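Local structure of polymerase subunit PA (4CGS) at residues P132-R135 and E136-E140. The protein probably binds RNA as part of the Dhori virus polymerase, of whose PA subunit this chain is the N-terminal, cap-snatching-type domain. Residues are numbered along the deposited sequence; the frame is centred on the assembly and turned at random.
Sequences PITR and EYLDE
Thr134 and Leu138, one turn apart, the first within helix 132-137 and the second just past its end, lie side by side and point the same way, Thr134 CG2 meeting Leu138 CD1 at 3.9 Å. The methyl gets there because CG2 stands anti to the backbone N of Thr134; Thr134 OG1, beside that N (chi1 -59°), instead hydrogen-bonds with Ser131 OG and Arg123 N. Three main-chain i to i+4 hydrogen bonds tie the short helix together: Glu136 N to Pro132 O at 3.2 Å, Tyr137 N to Ile133 O at 2.9 Å, and Leu138 N to Thr134 O at 3.0 Å, the last almost straight (174° at the hydrogen). Glu136 N also makes a weak bond to Ile133 O. CB of Leu138 packs 3.5 Å from Thr134 O. At the outer side, the bent Arg135 chain (chi3 -63°) folds its guanidinium back over Pro132, whose CA sits 3.6 Å above the centre of one face, while NH1 hydrogen-bonds to Met130 O. Tyr137 reaches Asp92 and Tyr60 through its hydroxyl, and Thr134 and Tyr137 both touch strand 119-125. The Leu138 amide thus still closes the first helix, although its residue has left helical geometry, and Asp139 already N-caps helix 140-157.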
ATOM      1  N   PRO A 132      -9.701  -4.508  11.884  1.00  6.88           N
ATOM      2  CA  PRO A 132     -10.852  -5.434  11.738  1.00  8.11           C
ATOM      3  C   PRO A 132     -11.507  -5.284  10.355  1.00  7.13           C
ATOM      4  O   PRO A 132     -11.905  -6.284   9.731  1.00  9.15           O
ATOM      5  CB  PRO A 132     -11.762  -4.981  12.855  1.00  9.06           C
ATOM      6  CG  PRO A 132     -10.805  -4.548  13.941  1.00 10.33           C
ATOM      7  CD  PRO A 132      -9.680  -3.860  13.223  1.00  7.39           C
ATOM      8  N   ILE A 133     -11.731  -4.051   9.875  1.00  9.33           N
ATOM      9  CA  ILE A 133     -12.333  -3.865   8.567  1.00 10.67           C
ATOM     10  C   ILE A 133     -11.445  -4.362   7.428  1.00  7.99           C
ATOM     11  O   ILE A 133     -11.927  -4.942   6.468  1.00  8.01           O
ATOM     12  CB  ILE A 133     -12.669  -2.396   8.290  1.00 12.79           C
ATOM     13  CG1 ILE A 133     -13.931  -2.033   9.125  1.00 16.53           C
ATOM     14  CG2 ILE A 133     -12.871  -2.100   6.760  1.00 16.20           C
ATOM     15  CD1 ILE A 133     -15.221  -2.418   8.431  1.00 22.50           C
ATOM     16  N   THR A 134     -10.132  -4.239   7.595  1.00  6.13           N
ATOM     17  CA  THR A 134      -9.194  -4.746   6.640  1.00  6.80           C
ATOM     18  C   THR A 134      -9.302  -6.283   6.540  1.00  6.83           C
ATOM     19  O   THR A 134      -9.340  -6.847   5.456  1.00  7.14           O
ATOM     20  CB  THR A 134      -7.780  -4.329   7.022  1.00  6.85           C
ATOM     21  OG1 THR A 134      -7.745  -2.912   7.061  1.00  6.62           O
ATOM     22  CG2 THR A 134      -6.743  -4.847   6.068  1.00  6.87           C
ATOM     23  N   ARG A 135      -9.307  -6.950   7.681  1.00  6.69           N
ATOM     24  CA  ARG A 135      -9.400  -8.417   7.713  1.00  9.00           C
ATOM     25  C   ARG A 135     -10.676  -8.946   7.107  1.00  9.02           C
ATOM     26  O   ARG A 135     -10.705 -10.055   6.596  1.00  9.53           O
ATOM     27  CB  ARG A 135      -9.305  -8.934   9.188  1.00 12.92           C
ATOM     28  CG  ARG A 135      -8.073  -8.516   9.899  1.00 14.77           C
ATOM     29  CD  ARG A 135      -8.091  -9.143  11.249  1.00 16.63           C
ATOM     30  NE  ARG A 135      -9.123  -8.794  12.183  1.00 17.31           N
ATOM     31  CZ  ARG A 135      -8.970  -8.120  13.335  1.00 13.97           C
ATOM     32  NH1 ARG A 135      -7.889  -7.404  13.648  1.00 11.54           N
ATOM     33  NH2 ARG A 135     -10.028  -8.091  14.166  1.00 15.29           N
ATOM     34  N   GLU A 136     -11.761  -8.178   7.197  1.00  7.72           N
ATOM     35  CA  GLU A 136     -13.002  -8.604   6.647  1.00  9.24           C
ATOM     36  C   GLU A 136     -13.100  -8.345   5.162  1.00  8.84           C
ATOM     37  O   GLU A 136     -13.702  -9.124   4.428  1.00 11.32           O
ATOM     38  CB  GLU A 136     -14.146  -7.875   7.367  1.00 12.70           C
ATOM     39  CG  GLU A 136     -15.513  -8.148   6.802  1.00 18.08           C
ATOM     40  CD  GLU A 136     -16.001  -9.582   7.001  1.00 26.46           C
ATOM     41  OE1 GLU A 136     -15.762 -10.148   8.102  1.00 28.19           O
ATOM     42  OE2 GLU A 136     -16.631 -10.130   6.040  1.00 37.75           O
ATOM     43  N   TYR A 137     -12.494  -7.240   4.721  1.00  7.78           N
ATOM     44  CA  TYR A 137     -12.495  -6.859   3.325  1.00  7.72           C
ATOM     45  C   TYR A 137     -11.643  -7.810   2.506  1.00  6.66           C
ATOM     46  O   TYR A 137     -12.048  -8.277   1.454  1.00  7.87           O
ATOM     47  CB  TYR A 137     -12.024  -5.417   3.130  1.00  7.00           C
ATOM     48  CG  TYR A 137     -11.718  -5.103   1.705  1.00  7.13           C
ATOM     49  CD1 TYR A 137     -12.740  -4.971   0.778  1.00  6.52           C
ATOM     50  CD2 TYR A 137     -10.455  -4.964   1.268  1.00  6.28           C
ATOM     51  CE1 TYR A 137     -12.450  -4.680  -0.540  1.00  7.25           C
ATOM     52  CE2 TYR A 137     -10.154  -4.690  -0.058  1.00  6.63           C
ATOM     53  CZ  TYR A 137     -11.152  -4.554  -0.954  1.00  6.33           C
ATOM     54  OH  TYR A 137     -10.887  -4.394  -2.313  1.00  6.92           O
ATOM     55  N   LEU A 138     -10.402  -8.036   2.946  1.00  6.05           N
ATOM     56  CA  LEU A 138      -9.449  -8.889   2.229  1.00  6.00           C
ATOM     57  C   LEU A 138      -9.856 -10.383   2.383  1.00  6.32           C
ATOM     58  O   LEU A 138     -10.316 -10.810   3.444  1.00  7.64           O
ATOM     59  CB  LEU A 138      -8.012  -8.672   2.734  1.00  6.16           C
ATOM     60  CG  LEU A 138      -7.423  -7.295   2.488  1.00  7.30           C
ATOM     61  CD1 LEU A 138      -6.044  -7.309   3.132  1.00  7.74           C
ATOM     62  CD2 LEU A 138      -7.312  -6.959   1.012  1.00  8.22           C
ATOM     63  N   ASP A 139      -9.682 -11.137   1.296  1.00  6.41           N
ATOM     64  CA  ASP A 139      -9.941 -12.570   1.330  1.00  6.75           C
ATOM     65  C   ASP A 139      -8.771 -13.302   1.941  1.00  6.05           C
ATOM     66  O   ASP A 139      -7.702 -12.704   2.178  1.00  7.01           O
ATOM     67  CB  ASP A 139     -10.420 -13.095   0.012  1.00  8.83           C
ATOM     68  CG  ASP A 139      -9.426 -13.259  -1.032  1.00 10.64           C
ATOM     69  OD1 ASP A 139      -8.246 -13.271  -0.779  1.00 11.61           O
ATOM     70  OD2 ASP A 139      -9.947 -13.494  -2.200  1.00 14.59           O
ATOM     71  N   GLU A 140      -8.889 -14.613   2.159  1.00  6.69           N
ATOM     72  CA  GLU A 140      -7.850 -15.322   2.908  1.00  6.94           C
ATOM     73  C   GLU A 140      -6.515 -15.268   2.150  1.00  7.04           C
ATOM     74  O   GLU A 140      -5.462 -15.114   2.774  1.00  7.48           O
ATOM     75  CB  GLU A 140      -8.304 -16.748   3.176  1.00  7.87           C
ATOM     76  CG  GLU A 140      -7.379 -17.489   4.102  1.00  8.04           C
ATOM     77  CD  GLU A 140      -7.776 -18.936   4.400  1.00  6.90           C
ATOM     78  OE1 GLU A 140      -8.697 -19.416   3.770  1.00 11.91           O
ATOM     79  OE2 GLU A 140      -7.129 -19.585   5.234  1.00  8.99           O
TER